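Local coordinates for protein dextranase (Pseudarthrobacter oxydans, PDB 6NZS) that hydrolyses internal alpha-1,6-glucosidic linkages of dextran, as an endo-acting member of glycoside hydrolase family 49, at residues A[4-16]-A[87-99]. Numbering follows the deposited sequence.
Sequences TADNGNLHTWWHD and WSSFEYAKDVWVD
H11 and E91 form an antiparallel hydrogen-bonded pair. H11 N donates to E91 O and E91 N to H11 O, both at 2.9 Å. Their side chains run alongside each other on the same face. H11 has its CG anti to the backbone N (chi1 -177°), which brings ND1 to E91 OE1 at 3.0 Å. The carboxylate oxygen lies near the imidazole plane but is met on its anti side, and the two planes stand 67° apart. An alanine in place of H11 would probably leave E91 OE1 without this donor and open a gap beside W13 CE3, which lies over one imidazole face. W13 also sets its six-membered ring against S89, with S89 O over one indole face, 3.6 Å from CZ2. On the other face of the pairing, L10 CD1 packs on F90 CD1 at 4.0 Å, with V96 CG1 more distant. This short strand 10-11 edges strand 84-92 within the N-terminal Ig-like domain of the family 49 enzyme. P258, in the loop after strand 253-256, touches H11 and W13. Buried L10, W13, S89, F90 and E91 make the close-packed side, while at residues 93-94 the contact opens to solvent. There A93 N donates to N9 O at 2.8 Å with a bent angle of 140°, and a water links N9 O to K94 O. N9 ND2 passes K94 CD at 3.9 Å and bonds to Q43.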
# COMPACT_ATOMS: atom_id res chain seq x y z
N THR A 4 -29.11 -5.33 3.45
CA THR A 4 -27.81 -5.99 3.42
C THR A 4 -27.97 -7.51 3.35
O THR A 4 -29.03 -8.06 3.66
CB THR A 4 -26.98 -5.62 4.65
OG1 THR A 4 -27.70 -5.99 5.84
CG2 THR A 4 -26.69 -4.12 4.68
N ALA A 5 -26.90 -8.17 2.93
CA ALA A 5 -26.89 -9.62 2.77
C ALA A 5 -26.16 -10.29 3.93
O ALA A 5 -25.10 -9.83 4.36
CB ALA A 5 -26.19 -10.02 1.47
N ASP A 6 -26.71 -11.40 4.40
CA ASP A 6 -25.97 -12.25 5.33
C ASP A 6 -26.40 -13.70 5.08
O ASP A 6 -27.16 -14.29 5.84
CB ASP A 6 -26.16 -11.85 6.79
CG ASP A 6 -25.22 -12.60 7.71
OD1 ASP A 6 -24.35 -13.34 7.20
OD2 ASP A 6 -25.34 -12.43 8.94
N ASN A 7 -25.89 -14.27 3.99
CA ASN A 7 -26.16 -15.66 3.66
C ASN A 7 -24.84 -16.39 3.43
O ASN A 7 -23.76 -15.83 3.60
CB ASN A 7 -27.13 -15.77 2.48
CG ASN A 7 -26.60 -15.13 1.21
OD1 ASN A 7 -25.57 -15.53 0.70
ND2 ASN A 7 -27.33 -14.13 0.70
N GLY A 8 -24.94 -17.66 3.04
CA GLY A 8 -23.75 -18.47 2.90
C GLY A 8 -22.79 -17.99 1.82
O GLY A 8 -21.60 -18.31 1.88
N ASN A 9 -23.29 -17.24 0.83
CA ASN A 9 -22.48 -16.86 -0.33
C ASN A 9 -22.17 -15.38 -0.42
O ASN A 9 -21.35 -15.00 -1.25
CB ASN A 9 -23.17 -17.27 -1.63
CG ASN A 9 -23.24 -18.76 -1.81
OD1 ASN A 9 -22.62 -19.53 -1.07
ND2 ASN A 9 -23.99 -19.19 -2.81
N LEU A 10 -22.83 -14.54 0.36
CA LEU A 10 -22.67 -13.10 0.22
C LEU A 10 -22.89 -12.46 1.58
O LEU A 10 -23.86 -12.79 2.28
CB LEU A 10 -23.66 -12.53 -0.80
CG LEU A 10 -23.59 -11.04 -1.13
CD1 LEU A 10 -22.19 -10.63 -1.63
CD2 LEU A 10 -24.66 -10.68 -2.15
N HIS A 11 -21.99 -11.57 1.96
CA HIS A 11 -22.14 -10.81 3.19
C HIS A 11 -21.82 -9.36 2.90
O HIS A 11 -20.70 -9.04 2.47
CB HIS A 11 -21.24 -11.34 4.31
CG HIS A 11 -21.43 -10.63 5.61
ND1 HIS A 11 -20.40 -10.42 6.50
CD2 HIS A 11 -22.54 -10.09 6.16
CE1 HIS A 11 -20.87 -9.77 7.55
NE2 HIS A 11 -22.16 -9.56 7.37
N THR A 12 -22.80 -8.48 3.12
CA THR A 12 -22.60 -7.04 3.06
C THR A 12 -23.10 -6.43 4.37
O THR A 12 -23.76 -7.10 5.18
CB THR A 12 -23.33 -6.40 1.88
OG1 THR A 12 -24.74 -6.43 2.12
CG2 THR A 12 -23.03 -7.13 0.58
N TRP A 13 -22.79 -5.16 4.57
CA TRP A 13 -23.14 -4.51 5.83
C TRP A 13 -23.30 -3.01 5.61
O TRP A 13 -22.95 -2.46 4.56
CB TRP A 13 -22.12 -4.79 6.93
CG TRP A 13 -20.72 -4.43 6.55
CD1 TRP A 13 -20.11 -3.22 6.70
CD2 TRP A 13 -19.75 -5.30 5.94
NE1 TRP A 13 -18.82 -3.28 6.22
CE2 TRP A 13 -18.57 -4.54 5.75
CE3 TRP A 13 -19.76 -6.65 5.54
CZ2 TRP A 13 -17.41 -5.08 5.19
CZ3 TRP A 13 -18.61 -7.18 4.96
CH2 TRP A 13 -17.45 -6.40 4.79
N TRP A 14 -23.83 -2.35 6.64
CA TRP A 14 -24.07 -0.92 6.61
C TRP A 14 -23.60 -0.33 7.93
O TRP A 14 -23.21 -1.05 8.85
CB TRP A 14 -25.56 -0.63 6.40
CG TRP A 14 -25.85 0.74 5.91
CD1 TRP A 14 -26.41 1.76 6.62
CD2 TRP A 14 -25.59 1.25 4.60
NE1 TRP A 14 -26.51 2.88 5.83
CE2 TRP A 14 -26.02 2.60 4.58
CE3 TRP A 14 -25.04 0.70 3.43
CZ2 TRP A 14 -25.91 3.40 3.45
CZ3 TRP A 14 -24.94 1.51 2.30
CH2 TRP A 14 -25.37 2.84 2.33
N HIS A 15 -23.62 1.00 8.01
CA HIS A 15 -23.39 1.72 9.27
C HIS A 15 -24.51 2.73 9.43
O HIS A 15 -24.59 3.70 8.66
CB HIS A 15 -22.03 2.42 9.26
CG HIS A 15 -20.87 1.48 9.25
ND1 HIS A 15 -20.38 0.89 10.39
CD2 HIS A 15 -20.13 1.00 8.22
CE1 HIS A 15 -19.36 0.10 10.07
NE2 HIS A 15 -19.20 0.14 8.76
N ASP A 16 -25.36 2.53 10.44
CA ASP A 16 -26.48 3.45 10.64
C ASP A 16 -26.01 4.80 11.17
O ASP A 16 -26.77 5.78 11.10
CB ASP A 16 -27.52 2.84 11.57
CG ASP A 16 -28.27 1.68 10.93
OD1 ASP A 16 -28.25 1.55 9.69
OD2 ASP A 16 -28.90 0.91 11.68
N TRP A 87 -13.94 3.26 -0.66
CA TRP A 87 -13.75 1.82 -0.84
C TRP A 87 -14.92 1.07 -0.22
O TRP A 87 -15.49 1.51 0.78
CB TRP A 87 -12.43 1.31 -0.26
CG TRP A 87 -12.40 1.15 1.24
CD1 TRP A 87 -12.62 0.01 1.95
CD2 TRP A 87 -12.15 2.19 2.20
NE1 TRP A 87 -12.52 0.27 3.30
CE2 TRP A 87 -12.24 1.60 3.48
CE3 TRP A 87 -11.88 3.56 2.11
CZ2 TRP A 87 -12.05 2.33 4.66
CZ3 TRP A 87 -11.70 4.28 3.28
CH2 TRP A 87 -11.79 3.67 4.53
N SER A 88 -15.28 -0.05 -0.84
CA SER A 88 -16.35 -0.90 -0.36
C SER A 88 -15.83 -2.32 -0.28
O SER A 88 -15.26 -2.83 -1.25
CB SER A 88 -17.55 -0.84 -1.31
OG SER A 88 -18.61 -1.66 -0.84
N SER A 89 -16.03 -2.96 0.88
CA SER A 89 -15.72 -4.37 1.08
C SER A 89 -17.01 -5.18 1.18
O SER A 89 -18.03 -4.72 1.69
CB SER A 89 -14.93 -4.57 2.37
OG SER A 89 -13.60 -4.09 2.21
N PHE A 90 -16.93 -6.41 0.70
CA PHE A 90 -17.98 -7.39 0.95
C PHE A 90 -17.34 -8.76 0.89
O PHE A 90 -16.23 -8.92 0.38
CB PHE A 90 -19.17 -7.26 -0.03
CG PHE A 90 -18.79 -7.41 -1.48
CD1 PHE A 90 -18.73 -8.67 -2.07
CD2 PHE A 90 -18.54 -6.30 -2.27
CE1 PHE A 90 -18.39 -8.82 -3.41
CE2 PHE A 90 -18.22 -6.43 -3.61
CZ PHE A 90 -18.14 -7.69 -4.19
N GLU A 91 -18.03 -9.75 1.46
CA GLU A 91 -17.61 -11.14 1.34
C GLU A 91 -18.45 -11.84 0.29
O GLU A 91 -19.67 -11.62 0.20
CB GLU A 91 -17.79 -11.90 2.66
CG GLU A 91 -16.99 -11.34 3.81
CD GLU A 91 -17.08 -12.24 5.03
OE1 GLU A 91 -17.85 -11.90 5.95
OE2 GLU A 91 -16.41 -13.29 5.05
N TYR A 92 -17.81 -12.69 -0.51
CA TYR A 92 -18.54 -13.44 -1.52
C TYR A 92 -17.93 -14.83 -1.67
O TYR A 92 -16.75 -15.05 -1.37
CB TYR A 92 -18.67 -12.68 -2.85
CG TYR A 92 -17.44 -12.69 -3.73
CD1 TYR A 92 -16.17 -12.46 -3.21
CD2 TYR A 92 -17.55 -12.89 -5.10
CE1 TYR A 92 -15.04 -12.47 -4.03
CE2 TYR A 92 -16.42 -12.89 -5.93
CZ TYR A 92 -15.17 -12.68 -5.38
OH TYR A 92 -14.06 -12.70 -6.18
N ALA A 93 -18.76 -15.78 -2.10
CA ALA A 93 -18.29 -17.14 -2.35
C ALA A 93 -18.63 -17.63 -3.75
O ALA A 93 -18.28 -18.76 -4.10
CB ALA A 93 -18.84 -18.11 -1.29
N LYS A 94 -19.28 -16.81 -4.57
CA LYS A 94 -19.77 -17.20 -5.88
C LYS A 94 -19.80 -15.94 -6.72
O LYS A 94 -19.92 -14.84 -6.18
CB LYS A 94 -21.18 -17.79 -5.73
CG LYS A 94 -21.85 -18.33 -6.97
CD LYS A 94 -23.09 -19.16 -6.57
CE LYS A 94 -23.97 -19.51 -7.76
NZ LYS A 94 -23.32 -20.41 -8.73
N ASP A 95 -19.66 -16.10 -8.04
CA ASP A 95 -19.63 -14.95 -8.95
C ASP A 95 -20.77 -13.99 -8.63
O ASP A 95 -21.90 -14.41 -8.36
CB ASP A 95 -19.82 -15.42 -10.40
CG ASP A 95 -18.64 -16.20 -10.95
OD1 ASP A 95 -17.76 -16.62 -10.19
OD2 ASP A 95 -18.62 -16.42 -12.18
N VAL A 96 -20.47 -12.69 -8.70
CA VAL A 96 -21.44 -11.65 -8.39
C VAL A 96 -21.49 -10.62 -9.51
O VAL A 96 -20.54 -10.44 -10.27
CB VAL A 96 -21.17 -10.92 -7.05
CG1 VAL A 96 -21.36 -11.86 -5.86
CG2 VAL A 96 -19.77 -10.31 -7.06
N TRP A 97 -22.63 -9.94 -9.59
CA TRP A 97 -22.75 -8.70 -10.34
C TRP A 97 -22.73 -7.54 -9.34
O TRP A 97 -23.52 -7.53 -8.40
CB TRP A 97 -24.08 -8.64 -11.10
CG TRP A 97 -24.11 -9.36 -12.43
CD1 TRP A 97 -24.83 -10.49 -12.73
CD2 TRP A 97 -23.43 -8.99 -13.64
NE1 TRP A 97 -24.63 -10.84 -14.04
CE2 TRP A 97 -23.78 -9.93 -14.62
CE3 TRP A 97 -22.57 -7.94 -13.98
CZ2 TRP A 97 -23.28 -9.87 -15.93
CZ3 TRP A 97 -22.08 -7.87 -15.28
CH2 TRP A 97 -22.44 -8.83 -16.24
N VAL A 98 -21.83 -6.59 -9.55
CA VAL A 98 -21.71 -5.42 -8.69
C VAL A 98 -22.18 -4.20 -9.47
O VAL A 98 -21.64 -3.90 -10.53
CB VAL A 98 -20.26 -5.22 -8.22
CG1 VAL A 98 -20.17 -4.02 -7.32
CG2 VAL A 98 -19.77 -6.46 -7.49
N ASP A 99 -23.20 -3.51 -8.95
CA ASP A 99 -23.65 -2.24 -9.54
C ASP A 99 -22.91 -1.11 -8.85
O ASP A 99 -22.93 -1.01 -7.62
CB ASP A 99 -25.15 -2.03 -9.30
CG ASP A 99 -26.01 -3.08 -9.97
OD1 ASP A 99 -25.87 -3.27 -11.19
OD2 ASP A 99 -26.83 -3.71 -9.27
O HOH W 1 -21.86 -14.74 -3.90
O HOH W 2 -20.50 -4.24 2.89